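Local coordinates for protein lipolytic enzyme, g-d-s-l (Clostridium thermocellum, PDB 2W47) that carries a family 6 carbohydrate-binding module, a beta-sandwich domain that binds glycans, here holding 4-deoxy-beta-L-threo-hex-4-enopyranuronic acid together with a calcium ion, at residues Ile6-Asp11 / Asn122-Lys127; Ala17-Val22 / Cys30-His35; Asn36-Tyr41 / Ile115-Gly120. All coordinates share one frame; numbering follows the deposited sequence. Where two conformers were deposited one is given.

Contact 1. Residues Ile6-Asp11 / Asn122-Lys127. With AQA (4-deoxy-beta-L-threo-hex-4-enopyranuronic acid), chain B.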
loop_
_atom_site.group_PDB
_atom_site.type_symbol
_atom_site.label_atom_id
_atom_site.label_comp_id
_atom_site.label_asym_id
_atom_site.label_seq_id
_atom_site.Cartn_x
_atom_site.Cartn_y
_atom_site.Cartn_z
ATOM N N ILE A 6 10.693 0.567 5.633
ATOM C CA ILE A 6 10.149 0.526 4.285
ATOM C C ILE A 6 10.035 -0.920 3.817
ATOM O O ILE A 6 11.005 -1.684 3.844
ATOM C CB ILE A 6 10.966 1.392 3.298
ATOM C CG1 ILE A 6 10.768 2.883 3.617
ATOM C CG2 ILE A 6 10.566 1.086 1.858
ATOM C CD1 ILE A 6 11.550 3.839 2.728
ATOM N N TYR A 7 8.819 -1.284 3.424
ATOM C CA TYR A 7 8.517 -2.599 2.879
ATOM C C TYR A 7 8.464 -2.436 1.372
ATOM O O TYR A 7 7.508 -1.872 0.827
ATOM C CB TYR A 7 7.199 -3.123 3.465
ATOM C CG TYR A 7 7.354 -3.446 4.925
ATOM C CD1 TYR A 7 7.743 -4.720 5.340
ATOM C CD2 TYR A 7 7.183 -2.462 5.898
ATOM C CE1 TYR A 7 7.926 -5.010 6.686
ATOM C CE2 TYR A 7 7.365 -2.743 7.245
ATOM C CZ TYR A 7 7.739 -4.014 7.630
ATOM O OH TYR A 7 7.930 -4.315 8.961
ATOM N N GLN A 8 9.522 -2.882 0.697
ATOM C CA GLN A 8 9.643 -2.650 -0.734
ATOM C C GLN A 8 8.735 -3.560 -1.557
ATOM O O GLN A 8 8.318 -4.619 -1.100
ATOM C CB GLN A 8 11.103 -2.792 -1.205
ATOM C CG GLN A 8 11.914 -1.487 -1.126
ATOM C CD GLN A 8 11.438 -0.458 -2.131
ATOM O OE1 GLN A 8 10.693 -0.787 -3.057
ATOM N NE2 GLN A 8 11.866 0.794 -1.958
ATOM N N ALA A 9 8.446 -3.130 -2.781
ATOM C CA ALA A 9 7.574 -3.877 -3.691
ATOM C C ALA A 9 7.995 -5.343 -3.824
ATOM O O ALA A 9 7.147 -6.248 -3.778
ATOM C CB ALA A 9 7.548 -3.203 -5.068
ATOM N N GLU A 10 9.300 -5.575 -3.967
ATOM C CA GLU A 10 9.813 -6.926 -4.227
ATOM C C GLU A 10 9.581 -7.884 -3.053
ATOM O O GLU A 10 9.667 -9.107 -3.213
ATOM C CB GLU A 10 11.313 -6.889 -4.608
ATOM C CG GLU A 10 12.241 -6.549 -3.420
ATOM C CD GLU A 10 13.656 -6.075 -3.765
ATOM O OE1 GLU A 10 14.258 -5.410 -2.893
ATOM O OE2 GLU A 10 14.176 -6.344 -4.868
ATOM N N ASP A 11 9.296 -7.338 -1.873
ATOM C CA ASP A 11 9.106 -8.173 -0.684
ATOM C C ASP A 11 7.645 -8.485 -0.378
ATOM O O ASP A 11 7.331 -9.225 0.563
ATOM C CB ASP A 11 9.827 -7.568 0.508
ATOM C CG ASP A 11 11.346 -7.660 0.362
ATOM O OD1 ASP A 11 11.852 -8.728 -0.058
ATOM O OD2 ASP A 11 12.030 -6.664 0.634
ATOM N N ASN A 122 -0.274 2.123 -9.102
ATOM C CA ASN A 122 1.080 1.578 -9.020
ATOM C C ASN A 122 1.630 1.883 -7.639
ATOM O O ASN A 122 1.465 2.999 -7.136
ATOM C CB ASN A 122 1.979 2.168 -10.093
ATOM C CG ASN A 122 1.655 1.651 -11.477
ATOM O OD1 ASN A 122 0.930 0.669 -11.643
ATOM N ND2 ASN A 122 2.205 2.317 -12.498
ATOM N N VAL A 123 2.259 0.895 -7.005
ATOM C CA VAL A 123 2.693 1.036 -5.606
ATOM C C VAL A 123 4.190 0.766 -5.470
ATOM O O VAL A 123 4.688 -0.326 -5.813
ATOM C CB VAL A 123 1.895 0.119 -4.644
ATOM C CG1 VAL A 123 2.419 0.257 -3.230
ATOM C CG2 VAL A 123 0.396 0.468 -4.683
ATOM N N ASP A 124 4.904 1.772 -4.982
ATOM C CA ASP A 124 6.351 1.724 -4.847
ATOM C C ASP A 124 6.781 0.943 -3.606
ATOM O O ASP A 124 7.694 0.101 -3.666
ATOM C CB ASP A 124 6.868 3.166 -4.764
ATOM C CG ASP A 124 8.371 3.261 -4.801
ATOM O OD1 ASP A 124 9.022 2.370 -5.380
ATOM O OD2 ASP A 124 8.900 4.263 -4.272
ATOM N N TYR A 125 6.135 1.242 -2.484
ATOM C CA TYR A 125 6.435 0.621 -1.199
ATOM C C TYR A 125 5.362 0.944 -0.180
ATOM O O TYR A 125 4.493 1.793 -0.424
ATOM C CB TYR A 125 7.810 1.062 -0.665
ATOM C CG TYR A 125 8.012 2.542 -0.396
ATOM C CD1 TYR A 125 7.312 3.199 0.622
ATOM C CD2 TYR A 125 8.968 3.260 -1.099
ATOM C CE1 TYR A 125 7.528 4.551 0.892
ATOM C CE2 TYR A 125 9.197 4.603 -0.832
ATOM C CZ TYR A 125 8.471 5.240 0.164
ATOM O OH TYR A 125 8.683 6.574 0.443
ATOM N N LEU A 126 5.438 0.255 0.953
ATOM C CA LEU A 126 4.667 0.574 2.137
ATOM C C LEU A 126 5.662 0.986 3.208
ATOM O O LEU A 126 6.607 0.258 3.492
ATOM C CB LEU A 126 3.869 -0.648 2.596
ATOM C CG LEU A 126 3.199 -0.576 3.971
ATOM C CD1 LEU A 126 2.078 0.451 4.000
ATOM C CD2 LEU A 126 2.687 -1.946 4.386
ATOM N N LYS A 127 5.447 2.158 3.791
ATOM C CA LYS A 127 6.284 2.687 4.859
ATOM C C LYS A 127 5.495 2.605 6.156
ATOM O O LYS A 127 4.342 3.034 6.213
ATOM C CB LYS A 127 6.629 4.135 4.537
ATOM C CG LYS A 127 7.423 4.882 5.610
ATOM C CD LYS A 127 7.617 6.334 5.175
ATOM C CE LYS A 127 8.449 7.134 6.153
ATOM N NZ LYS A 127 8.684 8.506 5.623
HETATM O O6A AQA B . -3.298 1.668 -16.015
HETATM C C6 AQA B . -2.251 1.271 -15.431
HETATM O O6B AQA B . -2.285 0.609 -14.362
HETATM C C5 AQA B . -1.065 1.571 -15.963
HETATM O O5 AQA B . -1.078 2.367 -17.183
HETATM C C4 AQA B . 0.090 1.180 -15.375
HETATM C C3 AQA B . 1.409 1.331 -16.107
HETATM O O3 AQA B . 2.515 1.386 -15.196
HETATM C C2 AQA B . 1.341 2.614 -16.925
HETATM O O2 AQA B . 2.545 2.814 -17.667
HETATM C C1 AQA B . 0.157 2.552 -17.885
#
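In one of the two conformers of Ile6, its CG2 methyl lies over one face of the Tyr125 ring, a CH-pi contact with 4.1 Å from Ile6 CG2 to the Tyr125 centroid. The two strands are antiparallel neighbours in one sheet of the beta-sandwich of a family 6 carbohydrate-binding module, with 5-8 outermost. With Tyr125 chi1 at 61°, CG sits between backbone N and carbonyl carbon, and the ring rises beside Ile6. The amide of Gln8 comes up obliquely, its plane 77° from that of the ring, and its NE2 is hydrogen-bonded to Thr27. On the opposite face of the sheet, the Tyr7 ring has Leu126 O near its plane at the edge, while its hydroxyl bonds to Asn47. Tyr7 and Leu126 form the hydrogen-bonded pair: Tyr7 N to Leu126 O is 2.7 Å, and Leu126 N to Tyr7 O is 3.0 Å. Beyond Gln8 the chain enters a 3-10 segment, and Ala9 N gives a weak bond to Asp124 O (3.4 Å) and also bonds Gln8 OE1 (3.3 Å). At the start of strand 122-130, in the glycan pocket, Asn122 ND2 donates to AQA O3 at 2.9 Å.

Contact 2. Residues Ala17-Val22 / Cys30-His35. With CA (calcium ion), chain C; AQA (4-deoxy-beta-L-threo-hex-4-enopyranuronic acid), chain B.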
loop_
_atom_site.group_PDB
_atom_site.type_symbol
_atom_site.label_atom_id
_atom_site.label_comp_id
_atom_site.label_asym_id
_atom_site.label_seq_id
_atom_site.Cartn_x
_atom_site.Cartn_y
_atom_site.Cartn_z
ATOM N N ALA A 17 -1.077 -8.967 -10.124
ATOM C CA ALA A 17 -0.266 -7.769 -10.151
ATOM C C ALA A 17 1.134 -8.243 -10.529
ATOM O O ALA A 17 1.444 -9.434 -10.372
ATOM C CB ALA A 17 -0.265 -7.120 -8.779
ATOM N N ILE A 18 1.954 -7.327 -11.032
ATOM C CA ILE A 18 3.335 -7.637 -11.401
ATOM C C ILE A 18 4.304 -6.656 -10.763
ATOM O O ILE A 18 3.891 -5.609 -10.254
ATOM C CB ILE A 18 3.530 -7.630 -12.941
ATOM C CG1 ILE A 18 3.399 -6.201 -13.519
ATOM C CG2 ILE A 18 2.571 -8.624 -13.600
ATOM C CD1 ILE A 18 3.701 -6.065 -15.014
ATOM N N LEU A 19 5.591 -6.995 -10.799
ATOM C CA LEU A 19 6.661 -6.070 -10.469
ATOM C C LEU A 19 7.200 -5.541 -11.786
ATOM O O LEU A 19 7.508 -6.318 -12.697
ATOM C CB LEU A 19 7.780 -6.790 -9.715
ATOM C CG LEU A 19 7.389 -7.434 -8.384
ATOM C CD1 LEU A 19 8.579 -8.131 -7.737
ATOM C CD2 LEU A 19 6.789 -6.393 -7.442
ATOM N N GLU A 20 7.307 -4.222 -11.900
ATOM C CA GLU A 20 7.819 -3.622 -13.128
ATOM C C GLU A 20 8.667 -2.395 -12.835
ATOM O O GLU A 20 8.773 -1.953 -11.680
ATOM C CB GLU A 20 6.691 -3.309 -14.113
ATOM C CG GLU A 20 5.841 -2.130 -13.737
ATOM C CD GLU A 20 4.833 -1.747 -14.801
ATOM O OE1 GLU A 20 4.464 -0.554 -14.826
ATOM O OE2 GLU A 20 4.399 -2.621 -15.589
ATOM N N THR A 21 9.270 -1.864 -13.897
ATOM C CA THR A 21 10.208 -0.743 -13.784
ATOM C C THR A 21 9.920 0.332 -14.830
ATOM O O THR A 21 10.742 1.218 -15.050
ATOM C CB THR A 21 11.646 -1.212 -14.020
ATOM O OG1 THR A 21 11.711 -1.778 -15.330
ATOM C CG2 THR A 21 12.071 -2.261 -13.000
ATOM N N VAL A 22 8.752 0.248 -15.466
ATOM C CA VAL A 22 8.411 1.093 -16.619
ATOM C C VAL A 22 8.488 2.595 -16.361
ATOM O O VAL A 22 9.131 3.324 -17.112
ATOM C CB VAL A 22 7.005 0.733 -17.164
ATOM C CG1 VAL A 22 6.584 1.663 -18.306
ATOM C CG2 VAL A 22 6.989 -0.711 -17.622
ATOM N N CYS A 30 12.027 -1.865 -7.996
ATOM C CA CYS A 30 10.833 -1.929 -8.828
ATOM C C CYS A 30 9.632 -1.426 -8.045
ATOM O O CYS A 30 9.754 -0.998 -6.900
ATOM C CB CYS A 30 10.589 -3.382 -9.282
ATOM S SG CYS A 30 10.354 -4.564 -7.918
ATOM N N TYR A 31 8.466 -1.497 -8.676
ATOM C CA TYR A 31 7.200 -1.182 -8.028
ATOM C C TYR A 31 6.151 -2.176 -8.520
ATOM O O TYR A 31 6.394 -2.927 -9.476
ATOM C CB TYR A 31 6.788 0.266 -8.324
ATOM C CG TYR A 31 6.565 0.551 -9.795
ATOM C CD1 TYR A 31 5.321 0.320 -10.392
ATOM C CD2 TYR A 31 7.593 1.056 -10.591
ATOM C CE1 TYR A 31 5.106 0.573 -11.743
ATOM C CE2 TYR A 31 7.389 1.327 -11.944
ATOM C CZ TYR A 31 6.144 1.094 -12.511
ATOM O OH TYR A 31 5.949 1.352 -13.846
ATOM N N VAL A 32 4.998 -2.186 -7.858
ATOM C CA VAL A 32 3.897 -3.063 -8.250
ATOM C C VAL A 32 2.950 -2.364 -9.213
ATOM O O VAL A 32 2.522 -1.245 -8.970
ATOM C CB VAL A 32 3.074 -3.531 -7.034
ATOM C CG1 VAL A 32 2.009 -4.524 -7.474
ATOM C CG2 VAL A 32 3.970 -4.170 -5.990
ATOM N N ASN A 33 2.624 -3.052 -10.302
ATOM C CA ASN A 33 1.580 -2.633 -11.222
ATOM C C ASN A 33 0.486 -3.688 -11.192
ATOM O O ASN A 33 0.710 -4.829 -11.595
ATOM C CB ASN A 33 2.178 -2.458 -12.622
ATOM C CG ASN A 33 1.136 -2.262 -13.709
ATOM O OD1 ASN A 33 -0.049 -2.053 -13.444
ATOM N ND2 ASN A 33 1.582 -2.364 -14.955
ATOM N N TYR A 34 -0.682 -3.310 -10.670
ATOM C CA TYR A 34 -1.828 -4.204 -10.580
ATOM C C TYR A 34 -2.342 -4.547 -11.969
ATOM O O TYR A 34 -2.320 -3.704 -12.861
ATOM C CB TYR A 34 -2.963 -3.503 -9.832
ATOM C CG TYR A 34 -2.837 -3.433 -8.323
ATOM C CD1 TYR A 34 -1.943 -2.560 -7.710
ATOM C CD2 TYR A 34 -3.670 -4.193 -7.508
ATOM C CE1 TYR A 34 -1.854 -2.468 -6.329
ATOM C CE2 TYR A 34 -3.594 -4.110 -6.118
ATOM C CZ TYR A 34 -2.675 -3.251 -5.539
ATOM O OH TYR A 34 -2.566 -3.143 -4.169
ATOM N N HIS A 35 -2.837 -5.768 -12.164
ATOM C CA HIS A 35 -3.648 -6.039 -13.353
ATOM C C HIS A 35 -4.822 -5.071 -13.362
ATOM O O HIS A 35 -5.353 -4.716 -12.303
ATOM C CB HIS A 35 -4.204 -7.461 -13.328
ATOM C CG HIS A 35 -3.188 -8.531 -13.574
ATOM N ND1 HIS A 35 -1.841 -8.277 -13.727
ATOM C CD2 HIS A 35 -3.331 -9.875 -13.667
ATOM C CE1 HIS A 35 -1.200 -9.417 -13.922
ATOM N NE2 HIS A 35 -2.082 -10.401 -13.879
HETATM CA CA CA C . -2.193 -1.423 -13.390
HETATM O O6A AQA B . -3.298 1.668 -16.015
HETATM C C6 AQA B . -2.251 1.271 -15.431
HETATM O O6B AQA B . -2.285 0.609 -14.362
HETATM C C5 AQA B . -1.065 1.571 -15.963
HETATM O O5 AQA B . -1.078 2.367 -17.183
HETATM C C4 AQA B . 0.090 1.180 -15.375
HETATM C C3 AQA B . 1.409 1.331 -16.107
HETATM O O3 AQA B . 2.515 1.386 -15.196
HETATM C C2 AQA B . 1.341 2.614 -16.925
HETATM O O2 AQA B . 2.545 2.814 -17.667
HETATM C C1 AQA B . 0.157 2.552 -17.885
HETATM O O HOH W 1 -1.410 -0.574 -11.099
HETATM O O HOH W 2 -1.836 -1.865 -15.681
HETATM O O HOH W 3 -4.185 -1.245 -12.211
#
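Glu20 and Tyr31 cross obliquely on the ligand-facing side of two paired strands, the carboxylate plane turned 81° from the ring. The hydroxyl Tyr31 OH donates to Glu20 OE1 at 2.6 Å, reaching that oxygen on its anti side and close to the carboxylate plane. Glu20 O lies over one face of the same ring. With Glu20 CG set between the backbone N and the carbonyl carbon (chi1 74°), that carbon comes to the same side of the ring plane, above the rim near CE1 and CZ, and the extended chain beyond it carries the carboxylate to the hydroxyl.

Asn33 approaches the carboxylate differently. Its ND2 donates to Glu20 OE2 at 2.9 Å along an almost straight N-H line, with the acceptor in the amide plane of Asn33, yet it meets the oxygen from above the carboxylate plane. One carboxylate thus bridges Tyr31 and Asn33, alternate residues on the same face of the partner strand. The ND2 bond and the metal bond at OD1, 2.2 Å from Asn33 OD1 to the calcium ion, together hold the amide's rotation.

The scaffold is an antiparallel beta hairpin, 17-20 with 31-34, at the pocket end of the sandwich. Ile18 pairs with Asn33 and Glu20 with Tyr31 as hydrogen-bonded pairs, which puts all four side chains on the face that carries the glycan site. On the other face, Leu19 packs its CB against Cys30 SG, its CD2 meets Val32 CG2 at 3.9 Å, and Ala17 CB touches Val32 CG1 at 3.7 Å.

Calcium is also bound by Tyr34 O, by O6B of AQA, by three waters and by Asn36. Water 1, one of these three, accepts a hydrogen bond from Tyr34 N. On the glycan side, Glu20 OE1 lies 2.8 Å from AQA O3.

Contact 3. Residues Asn36-Tyr41 / Ile115-Gly120. With CA (calcium ion), chain C; AQA (4-deoxy-beta-L-threo-hex-4-enopyranuronic acid), chain B.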
loop_
_atom_site.group_PDB
_atom_site.type_symbol
_atom_site.label_atom_id
_atom_site.label_comp_id
_atom_site.label_asym_id
_atom_site.label_seq_id
_atom_site.Cartn_x
_atom_site.Cartn_y
_atom_site.Cartn_z
ATOM N N ASN A 36 -5.232 -4.651 -14.553
ATOM C CA ASN A 36 -6.368 -3.752 -14.654
ATOM C C ASN A 36 -7.679 -4.522 -14.599
ATOM O O ASN A 36 -8.351 -4.783 -15.608
ATOM C CB ASN A 36 -6.211 -2.813 -15.853
ATOM C CG ASN A 36 -5.089 -1.792 -15.635
ATOM O OD1 ASN A 36 -4.049 -2.104 -15.036
ATOM N ND2 ASN A 36 -5.301 -0.573 -16.092
ATOM N N GLU A 37 -7.994 -4.932 -13.378
ATOM C CA GLU A 37 -9.170 -5.735 -13.073
ATOM C C GLU A 37 -9.480 -5.644 -11.586
ATOM O O GLU A 37 -8.639 -5.216 -10.786
ATOM C CB GLU A 37 -8.952 -7.194 -13.493
ATOM C CG GLU A 37 -7.875 -7.931 -12.697
ATOM C CD GLU A 37 -7.603 -9.326 -13.221
ATOM O OE1 GLU A 37 -7.190 -9.460 -14.392
ATOM O OE2 GLU A 37 -7.795 -10.286 -12.451
ATOM N N VAL A 38 -10.692 -6.040 -11.212
ATOM C CA VAL A 38 -11.068 -6.116 -9.809
ATOM C C VAL A 38 -10.245 -7.197 -9.105
ATOM O O VAL A 38 -10.003 -8.272 -9.668
ATOM C CB VAL A 38 -12.586 -6.441 -9.649
ATOM C CG1 VAL A 38 -12.965 -6.700 -8.188
ATOM C CG2 VAL A 38 -13.438 -5.321 -10.218
ATOM N N GLY A 39 -9.792 -6.910 -7.885
ATOM C CA GLY A 39 -9.355 -7.983 -6.993
ATOM C C GLY A 39 -7.882 -8.310 -6.896
ATOM O O GLY A 39 -7.507 -9.148 -6.081
ATOM N N GLY A 40 -7.037 -7.675 -7.704
ATOM C CA GLY A 40 -5.600 -7.834 -7.499
ATOM C C GLY A 40 -5.225 -7.336 -6.122
ATOM O O GLY A 40 -5.925 -6.497 -5.532
ATOM N N TYR A 41 -4.126 -7.844 -5.575
ATOM C CA TYR A 41 -3.693 -7.351 -4.280
ATOM C C TYR A 41 -2.209 -7.409 -4.058
ATOM O O TYR A 41 -1.493 -8.139 -4.740
ATOM C CB TYR A 41 -4.418 -8.054 -3.116
ATOM C CG TYR A 41 -4.145 -9.538 -2.914
ATOM C CD1 TYR A 41 -2.961 -9.987 -2.311
ATOM C CD2 TYR A 41 -5.106 -10.483 -3.261
ATOM C CE1 TYR A 41 -2.731 -11.365 -2.107
ATOM C CE2 TYR A 41 -4.893 -11.843 -3.049
ATOM C CZ TYR A 41 -3.712 -12.274 -2.476
ATOM O OH TYR A 41 -3.520 -13.635 -2.291
ATOM N N ILE A 115 -10.429 -2.528 -5.691
ATOM C CA ILE A 115 -11.885 -2.608 -5.695
ATOM C C ILE A 115 -12.488 -2.498 -7.097
ATOM O O ILE A 115 -13.410 -3.248 -7.434
ATOM C CB ILE A 115 -12.496 -1.528 -4.780
ATOM C CG1 ILE A 115 -12.167 -1.821 -3.312
ATOM C CG2 ILE A 115 -14.008 -1.451 -4.960
ATOM C CD1 ILE A 115 -12.371 -0.643 -2.391
ATOM N N ALA A 116 -11.992 -1.555 -7.892
ATOM C CA ALA A 116 -12.634 -1.222 -9.166
ATOM C C ALA A 116 -11.917 -1.855 -10.349
ATOM O O ALA A 116 -10.827 -2.409 -10.201
ATOM C CB ALA A 116 -12.769 0.302 -9.316
ATOM N N SER A 117 -12.534 -1.755 -11.521
ATOM C CA SER A 117 -12.144 -2.566 -12.670
ATOM C C SER A 117 -10.860 -2.133 -13.360
ATOM O O SER A 117 -10.326 -2.877 -14.185
ATOM C CB SER A 117 -13.291 -2.631 -13.686
ATOM O OG SER A 117 -14.444 -3.169 -13.075
ATOM N N ASP A 118 -10.361 -0.943 -13.042
ATOM C CA ASP A 118 -9.076 -0.520 -13.591
ATOM C C ASP A 118 -7.924 -0.918 -12.667
ATOM O O ASP A 118 -6.773 -0.590 -12.943
ATOM C CB ASP A 118 -9.055 0.989 -13.859
ATOM C CG ASP A 118 -8.204 1.369 -15.064
ATOM O OD1 ASP A 118 -7.899 0.498 -15.910
ATOM O OD2 ASP A 118 -7.850 2.560 -15.160
ATOM N N GLY A 119 -8.231 -1.648 -11.597
ATOM C CA GLY A 119 -7.210 -2.142 -10.670
ATOM C C GLY A 119 -6.723 -1.111 -9.674
ATOM O O GLY A 119 -7.354 -0.064 -9.477
ATOM N N GLY A 120 -5.604 -1.424 -9.024
ATOM C CA GLY A 120 -5.040 -0.538 -8.016
ATOM C C GLY A 120 -4.051 0.433 -8.628
ATOM O O GLY A 120 -3.673 0.280 -9.796
HETATM CA CA CA C . -2.193 -1.423 -13.390
HETATM O O6A AQA B . -3.298 1.668 -16.015
HETATM C C6 AQA B . -2.251 1.271 -15.431
HETATM O O6B AQA B . -2.285 0.609 -14.362
HETATM C C5 AQA B . -1.065 1.571 -15.963
HETATM O O5 AQA B . -1.078 2.367 -17.183
HETATM C C4 AQA B . 0.090 1.180 -15.375
HETATM C C3 AQA B . 1.409 1.331 -16.107
HETATM O O3 AQA B . 2.515 1.386 -15.196
HETATM C C2 AQA B . 1.341 2.614 -16.925
HETATM O O2 AQA B . 2.545 2.814 -17.667
HETATM C C1 AQA B . 0.157 2.552 -17.885
HETATM O O HOH W 4 -10.360 -3.667 -16.526
HETATM O O HOH W 3 -4.185 -1.245 -12.211
HETATM O O HOH W 1 -1.410 -0.574 -11.099
HETATM O O HOH W 2 -1.836 -1.865 -15.681
#
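Asn36 and Asp118 run alongside each other in the same direction, with the amide and carboxylate planes 87° apart. Their direct polar link is the bond from Asn36 ND2 to Asp118 OD1, 2.8 Å long but bent, met from above the carboxylate plane. The same nitrogen also donates, nearly straight at 170°, to O6A of AQA, 3.0 Å from Asn36 ND2. Arg68 holds the other carboxylate oxygen of Asp118 in a salt bridge.

Metal coordination comes from the other end of the amide: Asn36 OD1 binds calcium at 2.6 Å. One asparagine side chain therefore binds the ion through OD1 and, through ND2, the carboxylate whose O6B is itself a ligand of the calcium. Water 3, a calcium ligand, donates to Asp118 O and Gly120 O, linking the second loop to the metal shell.

Both segments are loops at the glycan-binding end of the beta-sandwich; 115-120 includes a type I beta turn from Ala116 to Gly119, closed by Gly119 N to Ala116 O at 3.0 Å. Gly119 takes a positive phi of 80°, which favours glycine.

Weaker contacts complete the fit: Gly119 CA presents a C-H to Glu37 O at 3.4 Å, and the Val38 side chain lays CG2 on Ile115 O at 3.5 Å.

From the N terminus, strand 5-8 enters first and meets 122-127 only near the end of the domain, so contact 1 closes a very long loop that encloses both others. Contact 2 closes early, as a hairpin formed by 17-22 and 30-35. The chain then runs directly into 36-41, where contact 3 opens; it closes at 115-120, just before strand 122-130 begins. Contacts 2 and 3 thus follow in series within contact 1, without crossing. Val123 O probably accepts a hydrogen bond from Val32 N, tying the hairpin to the sheet, while Tyr34 packs against Gly40 and Gly120. All three reach the bound AQA; contacts 2 and 3 share the calcium ion.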